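Local coordinates for protein glucosamine kinase (Streptacidiphilus jiangxiensis, PDB 6HWJ) that transfers a phosphate group from ATP to D-glucosamine with the help of magnesium, making D-glucosamine 6-phosphate, and also phosphorylates glucose to a lesser extent, at residues A[36-39]-A[45-48]; A[55-60]-A[170-175]. All coordinates share one frame; numbering follows the deposited sequence.

Contact 1: residues A[36-39]-A[45-48]; sequences DALL and HAVG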
loop_
_atom_site.group_PDB
_atom_site.type_symbol
_atom_site.label_atom_id
_atom_site.label_comp_id
_atom_site.label_asym_id
_atom_site.label_seq_id
_atom_site.Cartn_x
_atom_site.Cartn_y
_atom_site.Cartn_z
ATOM N N ASP A 36 -28.094 -2.145 -1.711
ATOM C CA ASP A 36 -27.789 -3.146 -2.730
ATOM C C ASP A 36 -27.501 -4.517 -2.134
ATOM O O ASP A 36 -27.765 -5.542 -2.780
ATOM C CB ASP A 36 -26.586 -2.704 -3.566
ATOM C CG ASP A 36 -26.949 -1.674 -4.625
ATOM O OD1 ASP A 36 -28.155 -1.456 -4.875
ATOM O OD2 ASP A 36 -26.022 -1.081 -5.207
ATOM N N ALA A 37 -26.945 -4.567 -0.926
ATOM C CA ALA A 37 -26.595 -5.836 -0.301
ATOM C C ALA A 37 -26.428 -5.590 1.183
ATOM O O ALA A 37 -26.041 -4.495 1.601
ATOM C CB ALA A 37 -25.306 -6.421 -0.904
ATOM N N LEU A 38 -26.699 -6.628 1.978
ATOM C CA LEU A 38 -26.755 -6.488 3.433
ATOM C C LEU A 38 -26.284 -7.785 4.075
ATOM O O LEU A 38 -26.863 -8.852 3.831
ATOM C CB LEU A 38 -28.183 -6.148 3.859
ATOM C CG LEU A 38 -28.464 -5.712 5.304
ATOM C CD1 LEU A 38 -28.236 -6.863 6.285
ATOM C CD2 LEU A 38 -27.614 -4.502 5.650
ATOM N N LEU A 39 -25.216 -7.698 4.860
ATOM C CA LEU A 39 -24.740 -8.788 5.681
ATOM C C LEU A 39 -25.229 -8.562 7.109
ATOM O O LEU A 39 -24.796 -7.621 7.776
ATOM C CB LEU A 39 -23.222 -8.881 5.647
ATOM C CG LEU A 39 -22.636 -9.955 6.595
ATOM C CD1 LEU A 39 -23.035 -11.345 6.127
ATOM C CD2 LEU A 39 -21.132 -9.817 6.662
ATOM N N HIS A 45 -26.998 -5.248 14.179
ATOM C CA HIS A 45 -25.797 -4.831 13.481
ATOM C C HIS A 45 -25.758 -5.406 12.075
ATOM O O HIS A 45 -26.249 -6.512 11.823
ATOM C CB HIS A 45 -24.526 -5.275 14.260
ATOM C CG HIS A 45 -24.404 -4.623 15.600
ATOM N ND1 HIS A 45 -23.773 -3.411 15.789
ATOM C CD2 HIS A 45 -24.850 -5.010 16.818
ATOM C CE1 HIS A 45 -23.833 -3.083 17.066
ATOM N NE2 HIS A 45 -24.482 -4.032 17.712
ATOM N N ALA A 46 -25.165 -4.648 11.152
ATOM C CA ALA A 46 -25.070 -5.122 9.782
ATOM C C ALA A 46 -23.993 -4.366 9.016
ATOM O O ALA A 46 -23.501 -3.324 9.457
ATOM C CB ALA A 46 -26.411 -4.991 9.057
ATOM N N VAL A 47 -23.618 -4.932 7.870
ATOM C CA VAL A 47 -22.773 -4.266 6.890
ATOM C C VAL A 47 -23.601 -4.092 5.631
ATOM O O VAL A 47 -24.090 -5.077 5.061
ATOM C CB VAL A 47 -21.501 -5.047 6.586
ATOM C CG1 VAL A 47 -20.588 -4.199 5.665
ATOM C CG2 VAL A 47 -20.743 -5.424 7.865
ATOM N N GLY A 48 -23.786 -2.848 5.215
ATOM C CA GLY A 48 -24.566 -2.533 4.044
ATOM C C GLY A 48 -23.650 -2.079 2.921
ATOM O O GLY A 48 -22.630 -1.435 3.167
#

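Contact 2: residues A[55-60]-A[170-175]; sequences AARWTV and LTLAEG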
loop_
_atom_site.group_PDB
_atom_site.type_symbol
_atom_site.label_atom_id
_atom_site.label_comp_id
_atom_site.label_asym_id
_atom_site.label_seq_id
_atom_site.Cartn_x
_atom_site.Cartn_y
_atom_site.Cartn_z
ATOM N N ALA A 55 -25.366 7.163 -8.037
ATOM C CA ALA A 55 -24.778 5.864 -8.368
ATOM C C ALA A 55 -23.493 5.566 -7.604
ATOM O O ALA A 55 -22.914 4.484 -7.788
ATOM C CB ALA A 55 -24.497 5.728 -9.878
ATOM N N ALA A 56 -23.019 6.470 -6.747
ATOM C CA ALA A 56 -21.865 6.164 -5.917
ATOM C C ALA A 56 -22.210 5.066 -4.912
ATOM O O ALA A 56 -23.292 5.061 -4.325
ATOM C CB ALA A 56 -21.385 7.406 -5.180
ATOM N N ARG A 57 -21.287 4.129 -4.726
ATOM C CA ARG A 57 -21.484 2.984 -3.846
ATOM C C ARG A 57 -20.625 3.126 -2.605
ATOM O O ARG A 57 -19.516 3.666 -2.655
ATOM C CB ARG A 57 -21.138 1.664 -4.533
ATOM C CG ARG A 57 -22.100 1.246 -5.605
ATOM C CD ARG A 57 -22.066 -0.277 -5.790
ATOM N NE ARG A 57 -20.722 -0.782 -6.066
ATOM C CZ ARG A 57 -20.413 -2.073 -6.157
ATOM N NH1 ARG A 57 -19.165 -2.440 -6.406
ATOM N NH2 ARG A 57 -21.349 -2.994 -5.993
ATOM N N TRP A 58 -21.136 2.598 -1.487
ATOM C CA TRP A 58 -20.526 2.807 -0.189
ATOM C C TRP A 58 -20.620 1.550 0.669
ATOM O O TRP A 58 -21.636 0.857 0.652
ATOM C CB TRP A 58 -21.231 3.953 0.577
ATOM C CG TRP A 58 -21.397 5.221 -0.206
ATOM C CD1 TRP A 58 -22.353 5.489 -1.159
ATOM C CD2 TRP A 58 -20.603 6.400 -0.091
ATOM N NE1 TRP A 58 -22.196 6.766 -1.631
ATOM C CE2 TRP A 58 -21.123 7.343 -1.000
ATOM C CE3 TRP A 58 -19.487 6.745 0.682
ATOM C CZ2 TRP A 58 -20.563 8.615 -1.163
ATOM C CZ3 TRP A 58 -18.945 8.019 0.528
ATOM C CH2 TRP A 58 -19.478 8.928 -0.384
ATOM N N THR A 59 -19.575 1.284 1.437
ATOM C CA THR A 59 -19.632 0.310 2.526
ATOM C C THR A 59 -20.087 1.054 3.766
ATOM O O THR A 59 -19.459 2.040 4.155
ATOM C CB THR A 59 -18.280 -0.345 2.792
ATOM O OG1 THR A 59 -17.817 -0.979 1.601
ATOM C CG2 THR A 59 -18.378 -1.388 3.928
ATOM N N VAL A 60 -21.158 0.575 4.391
ATOM C CA VAL A 60 -21.687 1.270 5.558
ATOM C C VAL A 60 -21.880 0.286 6.700
ATOM O O VAL A 60 -22.725 -0.616 6.584
ATOM C CB VAL A 60 -23.016 1.976 5.236
ATOM C CG1 VAL A 60 -23.399 2.856 6.418
ATOM C CG2 VAL A 60 -22.901 2.803 3.952
ATOM N N LEU A 170 -13.757 -9.409 4.722
ATOM C CA LEU A 170 -15.123 -9.373 4.212
ATOM C C LEU A 170 -15.094 -8.773 2.816
ATOM O O LEU A 170 -14.642 -7.633 2.638
ATOM C CB LEU A 170 -16.039 -8.554 5.112
ATOM C CG LEU A 170 -17.452 -8.322 4.571
ATOM C CD1 LEU A 170 -18.164 -9.669 4.379
ATOM C CD2 LEU A 170 -18.265 -7.408 5.470
ATOM N N THR A 171 -15.560 -9.545 1.831
ATOM C CA THR A 171 -15.589 -9.086 0.451
ATOM C C THR A 171 -16.967 -9.305 -0.155
ATOM O O THR A 171 -17.764 -10.125 0.318
ATOM C CB THR A 171 -14.533 -9.809 -0.409
ATOM O OG1 THR A 171 -14.795 -11.218 -0.387
ATOM C CG2 THR A 171 -13.135 -9.530 0.124
ATOM N N LEU A 172 -17.232 -8.546 -1.208
ATOM C CA LEU A 172 -18.442 -8.649 -1.989
ATOM C C LEU A 172 -18.097 -9.426 -3.251
ATOM O O LEU A 172 -17.167 -9.055 -3.968
ATOM C CB LEU A 172 -18.976 -7.258 -2.324
ATOM C CG LEU A 172 -20.351 -7.127 -2.991
ATOM C CD1 LEU A 172 -21.481 -7.388 -2.025
ATOM C CD2 LEU A 172 -20.462 -5.726 -3.586
ATOM N N ALA A 173 -18.818 -10.509 -3.497
ATOM C CA ALA A 173 -18.496 -11.421 -4.594
ATOM C C ALA A 173 -19.019 -10.817 -5.892
ATOM O O ALA A 173 -20.198 -10.939 -6.214
ATOM C CB ALA A 173 -19.100 -12.803 -4.350
ATOM N N GLU A 174 -18.141 -10.156 -6.626
ATOM C CA GLU A 174 -18.501 -9.550 -7.903
ATOM C C GLU A 174 -17.222 -9.128 -8.613
ATOM O O GLU A 174 -16.162 -8.995 -7.996
ATOM C CB GLU A 174 -19.432 -8.348 -7.719
ATOM C CG GLU A 174 -18.778 -7.195 -6.954
ATOM C CD GLU A 174 -19.544 -5.895 -7.094
ATOM O OE1 GLU A 174 -20.751 -5.869 -6.740
ATOM O OE2 GLU A 174 -18.944 -4.912 -7.590
ATOM N N GLY A 175 -17.341 -8.913 -9.921
ATOM C CA GLY A 175 -16.220 -8.427 -10.698
ATOM C C GLY A 175 -15.123 -9.467 -10.850
ATOM O O GLY A 175 -15.271 -10.637 -10.512
#

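Contact 1: residues A[36-39]-A[45-48]
A beta hairpin, formed by strands 34-42 and 45-51, brings Leu39 and Val47 together as an antiparallel hydrogen-bonded pair. Leu39 N gives its hydrogen to Val47 O at 2.9 Å, and Val47 N returns the bond to Leu39 O at the same length. Both bonds are nearly straight, at 169° and 164°. One residue along, Leu38 faces Gly48 as a non-hydrogen-bonded pair, their CA atoms 4.6 Å apart. Weak CA-H...O contacts supplement the amide bonds, as from Leu38 CA to Val47 O at 3.4 Å.

The two faces of the hairpin receive different partners. On one, Leu38 turns CG anti to its own N (chi1 -170°), and the branch swings over the neighbouring strand until CD2 rests 3.6 Å from Ala46 CB. The small methyl of Ala46 and the bare CA of Gly48 suit this place, because they leave the leucine branch room to lie across the strand; Leu38 CD2 is 4.0 Å from Gly48 CA. Trp5 of helix 5-11 packs on Leu38 and Ala46. On the other face Leu39 and Val47 stand side by side, CB to CB 4.3 Å, their branched apolar chains packed against Leu170 of strand 166-172, Val47 buried and Leu39 partly so; Phe98 also meets Leu39.

Toward the start of the first strand the regular pairing breaks, and Asp36 forms salt bridges with Arg34 and Arg51. Asp36 and Ala37 together opposite Val49 make a classic beta bulge, set in an antiparallel hairpin of the five-stranded sheet.

Contact 2: residues A[55-60]-A[170-175]
The edge of the Arg57 guanidinium that carries NH1 and NH2 is turned to the Glu174 carboxylate, with CD in the guanidinium plane and the two flat groups only 18° from coplanar. This is an end-on, two-pronged salt bridge, and it ties strand 57-65 of one antiparallel sheet to the loop that follows strand 166-172 of another. The side chains arrive from opposite directions. Arg57 NH2 reaches OE1 of Glu174 at 3.0 Å, on the syn side but tilted out of the carboxylate plane, in a fairly straight bond of 164°. Arg57 NH1 meets Glu174 OE2 at 2.7 Å, but at a more bent angle and from above the carboxylate plane, so this bond is clearly skewed although the two planes are nearly parallel.

Both residues need length to span the distance between the backbones. The arginine chain bends at chi3 (-55°), which aims its two terminal nitrogens at the acid, while Glu174 places CG between its own N and carbonyl carbon and then runs out extended. Arg57 NH1 also donates to Pro139 O and Glu174 OE2 also accepts from Gly142 N, which should limit the rotation of each group and brings the loop around Pro139 and Gly142 into the same network. Resonance in the guanidinium and the carboxylate suits them to such sharing, since each presents several polar atoms in one plane, and their opposite charges probably stabilise one another in this buried setting.

Leu172, whose apolar branch lies beside the salt bridge and packs on Val179, brings its CD2 methyl to 3.7 Å from Arg57 NH2.

The two contacts follow one another along the chain and their centres lie about 10 Å apart. Contact 1 belongs to the five-stranded N-terminal sheet, and contact 2 fastens that sheet to the six-stranded one. They are joined by Gly48 O and Val60 N, 2.8 Å apart in a probable hydrogen bond, and by an apolar layer in which Leu39 CD2 lies 3.7 Å from Leu170 CD1 and Val47 CG1 4.0 Å from Leu170 CD2. The six-stranded sheet also carries Lys133, an inferred ATP-binding residue, whose side chain is about 12 Å from that of Val47; contact 2 lies away from the substrate, metal and inferred nucleotide sites.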